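PDB 5VGU: microcompartments protein from Halothece sp. PCC 7418, which probably forms hexameric tiles of the beta-carboxysome shell, as a CcmK4 protein of the bacterial microcompartment (BMC) family. Local coordinates for residues D4-K12 against V54-V65; T27-Y35 against Y94-T105. All coordinates share one frame; numbering follows the deposited sequence.

How the contacts relate
Contact 1 and contact 2 have their centres about 14 Å apart and reach the same four-stranded antiparallel sheet. Contact 1 sets helix 51-65 against strand 5-12 in the BMC core. Contact 2 lays the C-terminal helix 99-104 and the loop before it on strand 30-39, one of the two outermost in this chain. Their segments alternate along the chain, in the order 4-12, 27-35, 54-65, 94-105. They also touch directly. D4 OD2 lies 2.6 Å from Y94 OH, a probable hydrogen bond that ties the C-terminal segment to the core. A57 packs on T27 and V30, joining helix 51-65 to strand 30-39 and the residues before it. All this lies within one subunit of a six-chain assembly.

Contact 1 of 2, residues D4-K12 against V54-V65; sequences DAVGSLETK and VKTAMDAGIHAV
V54 meets the start of strand 5-12 with both its methyls. V54 CG1 stands anti to the backbone N (chi1 170°) and presses on the G7 backbone, 3.8 Å from G7 N. V54 CG2 turns the other way and meets A5 CB at 3.9 Å. G7 has no side chain, and this lets V54 and M58 come close to the strand: a CB there would clash with V54 CG1 and M58 CE. With an alanine at V54 both methyl contacts go, which is likely to leave a gap beside A5 CB and the G7 backbone.

M58 leaves the helix with CG anti to the backbone N and then bends at both later torsions. The bend lays its methyl against the strand backbone, with M58 CE 3.7 Å from S8 N. Its sulfur faces L9. The two side chains meet at a slant, and L9 CD1 lies 3.9 Å from M58 SD. The same methyl, L9 CD1, reaches I62 CG1 at 4.0 Å and rests near the G61 backbone. L9 CD2 points on to V65. There T11 and V65 lie alongside, pointing opposite ways, with T11 CG2 3.8 Å from V65 CG2. T11 OG1 instead bonds to G13 O.

No hydrogen bond joins the two segments. The strand and helix axes run nearly parallel, 9° apart and 8.8 Å at closest approach. This is a helix packed on the sheet of the BMC fold. Strand 5-12 is paired with strands 42-49 and 72-79, while M58 also touches M24 of helix 14-27 and I62 touches W76 of strand 72-79.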
loop_
_atom_site.group_PDB
_atom_site.type_symbol
_atom_site.label_atom_id
_atom_site.label_comp_id
_atom_site.label_asym_id
_atom_site.label_seq_id
_atom_site.Cartn_x
_atom_site.Cartn_y
_atom_site.Cartn_z
ATOM N N ASP A 4 16.587 26.689 4.055
ATOM C CA ASP A 4 15.232 27.194 4.236
ATOM C C ASP A 4 14.451 26.292 5.178
ATOM O O ASP A 4 14.633 25.066 5.195
ATOM C CB ASP A 4 14.477 27.259 2.895
ATOM C CG ASP A 4 14.904 28.420 2.021
ATOM O OD1 ASP A 4 15.777 29.208 2.431
ATOM O OD2 ASP A 4 14.361 28.535 0.912
ATOM N N ALA A 5 13.522 26.897 5.912
ATOM C CA ALA A 5 12.633 26.141 6.779
ATOM C C ALA A 5 11.808 25.152 5.973
ATOM O O ALA A 5 11.601 25.308 4.760
ATOM C CB ALA A 5 11.691 27.055 7.540
ATOM N N VAL A 6 11.327 24.130 6.665
ATOM C CA VAL A 6 10.420 23.160 6.069
ATOM C C VAL A 6 9.134 23.124 6.891
ATOM O O VAL A 6 9.157 23.160 8.127
ATOM C CB VAL A 6 11.091 21.765 5.911
ATOM C CG1 VAL A 6 11.651 21.247 7.146
ATOM C CG2 VAL A 6 10.095 20.731 5.344
ATOM N N GLY A 7 8.020 23.105 6.186
ATOM C CA GLY A 7 6.722 22.854 6.791
ATOM C C GLY A 7 6.129 21.583 6.213
ATOM O O GLY A 7 6.213 21.345 5.004
ATOM N N SER A 8 5.498 20.797 7.075
ATOM C CA SER A 8 4.855 19.580 6.627
ATOM C C SER A 8 3.500 19.473 7.294
ATOM O O SER A 8 3.383 19.670 8.507
ATOM C CB SER A 8 5.719 18.340 6.951
ATOM O OG SER A 8 5.083 17.158 6.474
ATOM N N LEU A 9 2.502 19.126 6.498
ATOM C CA LEU A 9 1.123 19.017 6.944
ATOM C C LEU A 9 0.515 17.773 6.319
ATOM O O LEU A 9 0.714 17.509 5.130
ATOM C CB LEU A 9 0.352 20.291 6.557
ATOM C CG LEU A 9 -1.133 20.379 6.889
ATOM C CD1 LEU A 9 -1.506 21.826 7.110
ATOM C CD2 LEU A 9 -1.973 19.783 5.770
ATOM N N GLU A 10 -0.266 17.037 7.107
ATOM C CA GLU A 10 -0.831 15.771 6.669
ATOM C C GLU A 10 -2.318 15.743 6.990
ATOM O O GLU A 10 -2.715 16.051 8.120
ATOM C CB GLU A 10 -0.078 14.605 7.353
ATOM C CG GLU A 10 -0.452 13.209 6.932
ATOM C CD GLU A 10 0.506 12.168 7.509
ATOM O OE1 GLU A 10 1.733 12.348 7.359
ATOM O OE2 GLU A 10 0.017 11.174 8.095
ATOM N N THR A 11 -3.136 15.381 5.991
ATOM C CA THR A 11 -4.586 15.328 6.137
ATOM C C THR A 11 -5.109 13.917 5.909
ATOM O O THR A 11 -4.479 13.085 5.255
ATOM C CB THR A 11 -5.301 16.263 5.147
ATOM O OG1 THR A 11 -5.050 15.839 3.796
ATOM C CG2 THR A 11 -4.837 17.707 5.298
ATOM N N LYS A 12 -6.304 13.670 6.430
ATOM C CA LYS A 12 -7.100 12.534 5.998
ATOM C C LYS A 12 -7.840 12.951 4.733
ATOM O O LYS A 12 -8.649 13.886 4.764
ATOM C CB LYS A 12 -8.074 12.116 7.098
ATOM C CG LYS A 12 -8.818 10.803 6.822
ATOM C CD LYS A 12 -7.892 9.601 6.934
ATOM C CE LYS A 12 -8.682 8.322 7.133
ATOM N NZ LYS A 12 -7.801 7.211 7.606
ATOM N N VAL A 54 7.071 30.358 6.185
ATOM C CA VAL A 54 6.510 29.029 6.431
ATOM C C VAL A 54 5.499 29.076 7.569
ATOM O O VAL A 54 4.463 28.402 7.523
ATOM C CB VAL A 54 7.641 28.018 6.696
ATOM C CG1 VAL A 54 7.079 26.669 7.191
ATOM C CG2 VAL A 54 8.452 27.832 5.435
ATOM N N LYS A 55 5.760 29.883 8.605
ATOM C CA LYS A 55 4.784 30.005 9.691
ATOM C C LYS A 55 3.462 30.561 9.178
ATOM O O LYS A 55 2.387 30.030 9.482
ATOM C CB LYS A 55 5.337 30.894 10.811
ATOM C CG LYS A 55 6.406 30.236 11.644
ATOM C CD LYS A 55 7.050 31.241 12.619
ATOM C CE LYS A 55 6.051 31.775 13.647
ATOM N NZ LYS A 55 6.670 32.795 14.536
ATOM N N THR A 56 3.529 31.636 8.395
ATOM C CA THR A 56 2.321 32.248 7.852
ATOM C C THR A 56 1.583 31.286 6.932
ATOM O O THR A 56 0.349 31.177 6.988
ATOM C CB THR A 56 2.689 33.525 7.103
ATOM O OG1 THR A 56 3.296 34.435 8.020
ATOM C CG2 THR A 56 1.472 34.163 6.474
ATOM N N ALA A 57 2.321 30.620 6.037
ATOM C CA ALA A 57 1.694 29.646 5.143
ATOM C C ALA A 57 1.049 28.504 5.921
ATOM O O ALA A 57 -0.060 28.060 5.588
ATOM C CB ALA A 57 2.720 29.103 4.151
ATOM N N MET A 58 1.737 27.996 6.949
ATOM C CA MET A 58 1.197 26.867 7.696
ATOM C C MET A 58 -0.129 27.229 8.366
ATOM O O MET A 58 -1.069 26.430 8.372
ATOM C CB MET A 58 2.220 26.396 8.738
ATOM C CG MET A 58 1.793 25.192 9.557
ATOM S SD MET A 58 1.574 23.694 8.559
ATOM C CE MET A 58 3.131 23.640 7.655
ATOM N N ASP A 59 -0.217 28.418 8.961
ATOM C CA ASP A 59 -1.476 28.832 9.578
ATOM C C ASP A 59 -2.600 28.858 8.553
ATOM O O ASP A 59 -3.708 28.394 8.824
ATOM C CB ASP A 59 -1.339 30.208 10.251
ATOM C CG ASP A 59 -0.527 30.160 11.520
ATOM O OD1 ASP A 59 -0.374 29.063 12.107
ATOM O OD2 ASP A 59 -0.070 31.237 11.958
ATOM N N ALA A 60 -2.333 29.405 7.370
ATOM C CA ALA A 60 -3.351 29.441 6.329
ATOM C C ALA A 60 -3.731 28.030 5.883
ATOM O O ALA A 60 -4.910 27.745 5.629
ATOM C CB ALA A 60 -2.851 30.266 5.146
ATOM N N GLY A 61 -2.739 27.142 5.765
ATOM C CA GLY A 61 -3.022 25.770 5.373
ATOM C C GLY A 61 -3.868 25.030 6.394
ATOM O O GLY A 61 -4.794 24.295 6.041
ATOM N N ILE A 62 -3.557 25.208 7.672
ATOM C CA ILE A 62 -4.339 24.581 8.737
ATOM C C ILE A 62 -5.791 25.029 8.658
ATOM O O ILE A 62 -6.723 24.223 8.745
ATOM C CB ILE A 62 -3.707 24.900 10.108
ATOM C CG1 ILE A 62 -2.406 24.107 10.290
ATOM C CG2 ILE A 62 -4.691 24.648 11.257
ATOM C CD1 ILE A 62 -1.579 24.576 11.439
ATOM N N HIS A 63 -6.008 26.334 8.501
ATOM C CA HIS A 63 -7.374 26.833 8.416
ATOM C C HIS A 63 -8.070 26.381 7.143
ATOM O O HIS A 63 -9.282 26.159 7.162
ATOM C CB HIS A 63 -7.360 28.351 8.560
ATOM C CG HIS A 63 -7.101 28.782 9.971
ATOM N ND1 HIS A 63 -5.836 28.797 10.521
ATOM C CD2 HIS A 63 -7.947 29.147 10.962
ATOM C CE1 HIS A 63 -5.911 29.179 11.783
ATOM N NE2 HIS A 63 -7.181 29.402 12.075
ATOM N N ALA A 64 -7.332 26.191 6.043
ATOM C CA ALA A 64 -7.966 25.776 4.798
ATOM C C ALA A 64 -8.469 24.341 4.862
ATOM O O ALA A 64 -9.393 23.983 4.118
ATOM C CB ALA A 64 -7.008 25.914 3.619
ATOM N N VAL A 65 -7.873 23.493 5.709
ATOM C CA VAL A 65 -8.326 22.107 5.748
ATOM C C VAL A 65 -9.813 22.042 6.097
ATOM O O VAL A 65 -10.551 21.202 5.568
ATOM C CB VAL A 65 -7.481 21.268 6.723
ATOM C CG1 VAL A 65 -8.070 19.887 6.842
ATOM C CG2 VAL A 65 -6.018 21.174 6.252
#

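Contact 2 of 2, residues T27-Y35 against Y94-T105; sequences TGRVTLVGY and YNENVERFREST
T31 stands at the centre of the contact between strand 30-39, an outer strand of the BMC sheet within this chain, and the C-terminal helix 99-104 with its preceding loop. Its CB points toward that segment and meets the edge of the Y94 ring, with T31 CB 3.8 Å from Y94 CE1. The side chain then forks. OG1 is anti to the carbonyl carbon (chi1 -57°), which leaves CG2 anti to the backbone N. T31 CG2 lies across the V98 side chain, 3.8 Å from V98 CB. The CB of F101 is a little farther from the same methyl. OG1 goes the other way, over the R102 backbone, and T31 OG1 is 3.3 Å from R102 CA. The T105 methyl CG2 also closes on this hydroxyl.

A water finishes the path. It lies 2.7 Å from T31 OG1, and it donates to Y94 OH and to T105 OG1. D4 is the other partner of the Y94 hydroxyl. The T105 hydroxyl bonds to R102 O within its own segment. One water thus joins the strand to both ends of the 94-105 segment.

R102 lays its guanidinium on a face of the Y94 ring, with R102 NE 3.5 Å above the ring plane. V33 CG1 lies beside Y94 CD1. V98, at the N-cap position, packs its CG1 near L32 O. A neighbouring subunit adds to this surface: V89 of that chain packs on V98, and its N85 accepts a bond from L32 N.

The direct polar link is at N95. N95 ND2 donates to V33 O at 2.9 Å, in the carbonyl plane and on a lone pair, although the N-H...O angle is bent to 131°.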
loop_
_atom_site.group_PDB
_atom_site.type_symbol
_atom_site.label_atom_id
_atom_site.label_comp_id
_atom_site.label_asym_id
_atom_site.label_seq_id
_atom_site.Cartn_x
_atom_site.Cartn_y
_atom_site.Cartn_z
ATOM N N THR A 27 -0.531 32.401 0.503
ATOM C CA THR A 27 -0.414 33.312 1.639
ATOM C C THR A 27 1.010 33.562 2.092
ATOM O O THR A 27 1.306 34.668 2.546
ATOM C CB THR A 27 -1.213 32.816 2.853
ATOM O OG1 THR A 27 -0.634 31.618 3.367
ATOM C CG2 THR A 27 -2.662 32.558 2.492
ATOM N N GLY A 28 1.900 32.572 2.013
ATOM C CA GLY A 28 3.294 32.761 2.359
ATOM C C GLY A 28 4.133 32.698 1.101
ATOM O O GLY A 28 3.742 32.074 0.107
ATOM N N ARG A 29 5.284 33.368 1.141
ATOM C CA ARG A 29 6.287 33.278 0.079
ATOM C C ARG A 29 7.022 31.951 0.253
ATOM O O ARG A 29 8.154 31.869 0.735
ATOM C CB ARG A 29 7.235 34.473 0.128
ATOM C CG ARG A 29 6.520 35.811 -0.040
ATOM C CD ARG A 29 7.505 36.969 -0.105
ATOM N NE ARG A 29 8.180 36.998 -1.402
ATOM C CZ ARG A 29 9.248 37.737 -1.684
ATOM N NH1 ARG A 29 9.783 38.527 -0.760
ATOM N NH2 ARG A 29 9.780 37.687 -2.900
ATOM N N VAL A 30 6.313 30.878 -0.108
ATOM C CA VAL A 30 6.808 29.524 0.078
ATOM C C VAL A 30 6.617 28.749 -1.215
ATOM O O VAL A 30 5.809 29.112 -2.076
ATOM C CB VAL A 30 6.102 28.804 1.244
ATOM C CG1 VAL A 30 6.293 29.578 2.536
ATOM C CG2 VAL A 30 4.603 28.603 0.967
ATOM N N THR A 31 7.365 27.653 -1.322
ATOM C CA THR A 31 7.302 26.736 -2.449
ATOM C C THR A 31 6.805 25.382 -1.954
ATOM O O THR A 31 7.370 24.810 -1.010
ATOM C CB THR A 31 8.679 26.556 -3.102
ATOM O OG1 THR A 31 9.211 27.821 -3.524
ATOM C CG2 THR A 31 8.587 25.623 -4.284
ATOM N N LEU A 32 5.767 24.870 -2.601
ATOM C CA LEU A 32 5.344 23.496 -2.406
ATOM C C LEU A 32 6.299 22.618 -3.196
ATOM O O LEU A 32 6.416 22.781 -4.413
ATOM C CB LEU A 32 3.902 23.314 -2.882
ATOM C CG LEU A 32 3.348 21.895 -2.852
ATOM C CD1 LEU A 32 3.147 21.405 -1.426
ATOM C CD2 LEU A 32 2.021 21.895 -3.666
ATOM N N VAL A 33 7.034 21.743 -2.511
ATOM C CA VAL A 33 8.062 20.952 -3.181
ATOM C C VAL A 33 7.637 19.511 -3.467
ATOM O O VAL A 33 8.215 18.873 -4.365
ATOM C CB VAL A 33 9.389 20.980 -2.385
ATOM C CG1 VAL A 33 9.850 22.407 -2.185
ATOM C CG2 VAL A 33 9.294 20.268 -1.059
ATOM N N GLY A 34 6.650 18.982 -2.757
ATOM C CA GLY A 34 6.262 17.595 -2.976
ATOM C C GLY A 34 5.122 17.185 -2.070
ATOM O O GLY A 34 4.668 17.945 -1.204
ATOM N N TYR A 35 4.626 15.973 -2.323
ATOM C CA TYR A 35 3.611 15.359 -1.483
ATOM C C TYR A 35 3.898 13.867 -1.378
ATOM O O TYR A 35 4.624 13.287 -2.199
ATOM C CB TYR A 35 2.183 15.600 -2.020
ATOM C CG TYR A 35 1.699 14.635 -3.100
ATOM C CD1 TYR A 35 2.228 14.688 -4.386
ATOM C CD2 TYR A 35 0.693 13.697 -2.841
ATOM C CE1 TYR A 35 1.782 13.829 -5.385
ATOM C CE2 TYR A 35 0.240 12.829 -3.837
ATOM C CZ TYR A 35 0.795 12.895 -5.100
ATOM O OH TYR A 35 0.366 12.041 -6.110
ATOM N N TYR A 94 14.037 21.039 -2.383
ATOM C CA TYR A 94 13.700 21.660 -3.646
ATOM C C TYR A 94 14.101 20.728 -4.789
ATOM O O TYR A 94 14.986 19.877 -4.642
ATOM C CB TYR A 94 14.415 23.005 -3.793
ATOM C CG TYR A 94 13.920 24.125 -2.916
ATOM C CD1 TYR A 94 12.751 24.814 -3.220
ATOM C CD2 TYR A 94 14.661 24.541 -1.802
ATOM C CE1 TYR A 94 12.308 25.857 -2.437
ATOM C CE2 TYR A 94 14.223 25.586 -1.012
ATOM C CZ TYR A 94 13.050 26.248 -1.341
ATOM O OH TYR A 94 12.599 27.296 -0.569
ATOM N N ASN A 95 13.393 20.848 -5.910
ATOM C CA ASN A 95 13.664 20.034 -7.087
ATOM C C ASN A 95 13.461 20.872 -8.346
ATOM O O ASN A 95 12.911 21.974 -8.312
ATOM C CB ASN A 95 12.776 18.786 -7.112
ATOM C CG ASN A 95 11.305 19.138 -7.115
ATOM O OD1 ASN A 95 10.820 19.733 -8.065
ATOM N ND2 ASN A 95 10.601 18.802 -6.036
ATOM N N GLU A 96 13.918 20.335 -9.482
ATOM C CA GLU A 96 13.894 21.134 -10.705
ATOM C C GLU A 96 12.465 21.422 -11.175
ATOM O O GLU A 96 12.232 22.455 -11.817
ATOM C CB GLU A 96 14.716 20.422 -11.782
ATOM C CG GLU A 96 14.108 19.106 -12.290
ATOM C CD GLU A 96 15.109 18.239 -13.062
ATOM O OE1 GLU A 96 15.123 18.285 -14.309
ATOM O OE2 GLU A 96 15.881 17.505 -12.415
ATOM N N ASN A 97 11.503 20.578 -10.805
ATOM C CA ASN A 97 10.106 20.805 -11.188
ATOM C C ASN A 97 9.532 22.077 -10.562
ATOM O O ASN A 97 8.600 22.671 -11.115
ATOM C CB ASN A 97 9.295 19.570 -10.787
ATOM C CG ASN A 97 7.886 19.576 -11.328
ATOM O OD1 ASN A 97 7.643 19.991 -12.458
ATOM N ND2 ASN A 97 6.942 19.093 -10.520
ATOM N N VAL A 98 10.044 22.510 -9.403
ATOM C CA VAL A 98 9.475 23.654 -8.699
ATOM C C VAL A 98 10.446 24.829 -8.618
ATOM O O VAL A 98 10.157 25.819 -7.949
ATOM C CB VAL A 98 8.971 23.261 -7.295
ATOM C CG1 VAL A 98 7.883 22.191 -7.396
ATOM C CG2 VAL A 98 10.106 22.766 -6.409
ATOM N N GLU A 99 11.559 24.771 -9.348
ATOM C CA GLU A 99 12.564 25.830 -9.253
ATOM C C GLU A 99 11.974 27.208 -9.562
ATOM O O GLU A 99 12.283 28.190 -8.879
ATOM C CB GLU A 99 13.727 25.500 -10.194
ATOM C CG GLU A 99 14.837 26.541 -10.236
ATOM C CD GLU A 99 15.930 26.175 -11.228
ATOM O OE1 GLU A 99 16.088 24.966 -11.527
ATOM O OE2 GLU A 99 16.601 27.100 -11.737
ATOM N N ARG A 100 11.138 27.307 -10.597
ATOM C CA ARG A 100 10.629 28.617 -10.986
ATOM C C ARG A 100 9.763 29.233 -9.892
ATOM O O ARG A 100 9.664 30.460 -9.799
ATOM C CB ARG A 100 9.846 28.517 -12.300
ATOM C CG ARG A 100 8.544 27.744 -12.250
ATOM C CD ARG A 100 8.047 27.512 -13.666
ATOM N NE ARG A 100 6.749 26.860 -13.738
ATOM C CZ ARG A 100 6.551 25.550 -13.660
ATOM N NH1 ARG A 100 7.571 24.710 -13.477
ATOM N NH2 ARG A 100 5.318 25.072 -13.760
ATOM N N PHE A 101 9.160 28.416 -9.023
ATOM C CA PHE A 101 8.402 28.993 -7.914
ATOM C C PHE A 101 9.314 29.409 -6.771
ATOM O O PHE A 101 9.010 30.367 -6.056
ATOM C CB PHE A 101 7.371 27.991 -7.417
ATOM C CG PHE A 101 6.494 27.469 -8.507
ATOM C CD1 PHE A 101 5.568 28.294 -9.120
ATOM C CD2 PHE A 101 6.631 26.161 -8.962
ATOM C CE1 PHE A 101 4.776 27.811 -10.146
ATOM C CE2 PHE A 101 5.845 25.684 -9.979
ATOM C CZ PHE A 101 4.918 26.511 -10.572
ATOM N N ARG A 102 10.438 28.715 -6.599
ATOM C CA ARG A 102 11.437 29.138 -5.621
ATOM C C ARG A 102 12.012 30.493 -6.007
ATOM O O ARG A 102 12.062 31.420 -5.191
ATOM C CB ARG A 102 12.544 28.085 -5.533
ATOM C CG ARG A 102 13.628 28.326 -4.474
ATOM C CD ARG A 102 14.788 27.351 -4.720
ATOM N NE ARG A 102 15.826 27.397 -3.691
ATOM C CZ ARG A 102 16.889 26.589 -3.654
ATOM N NH1 ARG A 102 17.068 25.664 -4.587
ATOM N NH2 ARG A 102 17.792 26.707 -2.684
ATOM N N GLU A 103 12.440 30.627 -7.265
ATOM C CA GLU A 103 12.886 31.925 -7.764
ATOM C C GLU A 103 11.864 33.023 -7.471
ATOM O O GLU A 103 12.235 34.147 -7.111
ATOM C CB GLU A 103 13.164 31.827 -9.266
ATOM C CG GLU A 103 14.442 31.067 -9.597
ATOM C CD GLU A 103 14.614 30.793 -11.085
ATOM O OE1 GLU A 103 13.597 30.709 -11.809
ATOM O OE2 GLU A 103 15.774 30.652 -11.529
ATOM N N SER A 104 10.568 32.713 -7.599
ATOM C CA SER A 104 9.534 33.732 -7.414
ATOM C C SER A 104 9.433 34.203 -5.964
ATOM O O SER A 104 9.051 35.354 -5.717
ATOM C CB SER A 104 8.179 33.197 -7.877
ATOM O OG SER A 104 8.188 32.920 -9.265
ATOM N N THR A 105 9.747 33.342 -4.997
ATOM C CA THR A 105 9.642 33.711 -3.582
ATOM C C THR A 105 10.738 34.703 -3.178
ATOM O O THR A 105 11.901 34.559 -3.560
ATOM C CB THR A 105 9.733 32.475 -2.650
ATOM O OG1 THR A 105 11.041 31.899 -2.743
ATOM C CG2 THR A 105 8.673 31.409 -3.011
HETATM O O HOH W 1 10.476 29.155 -1.486
#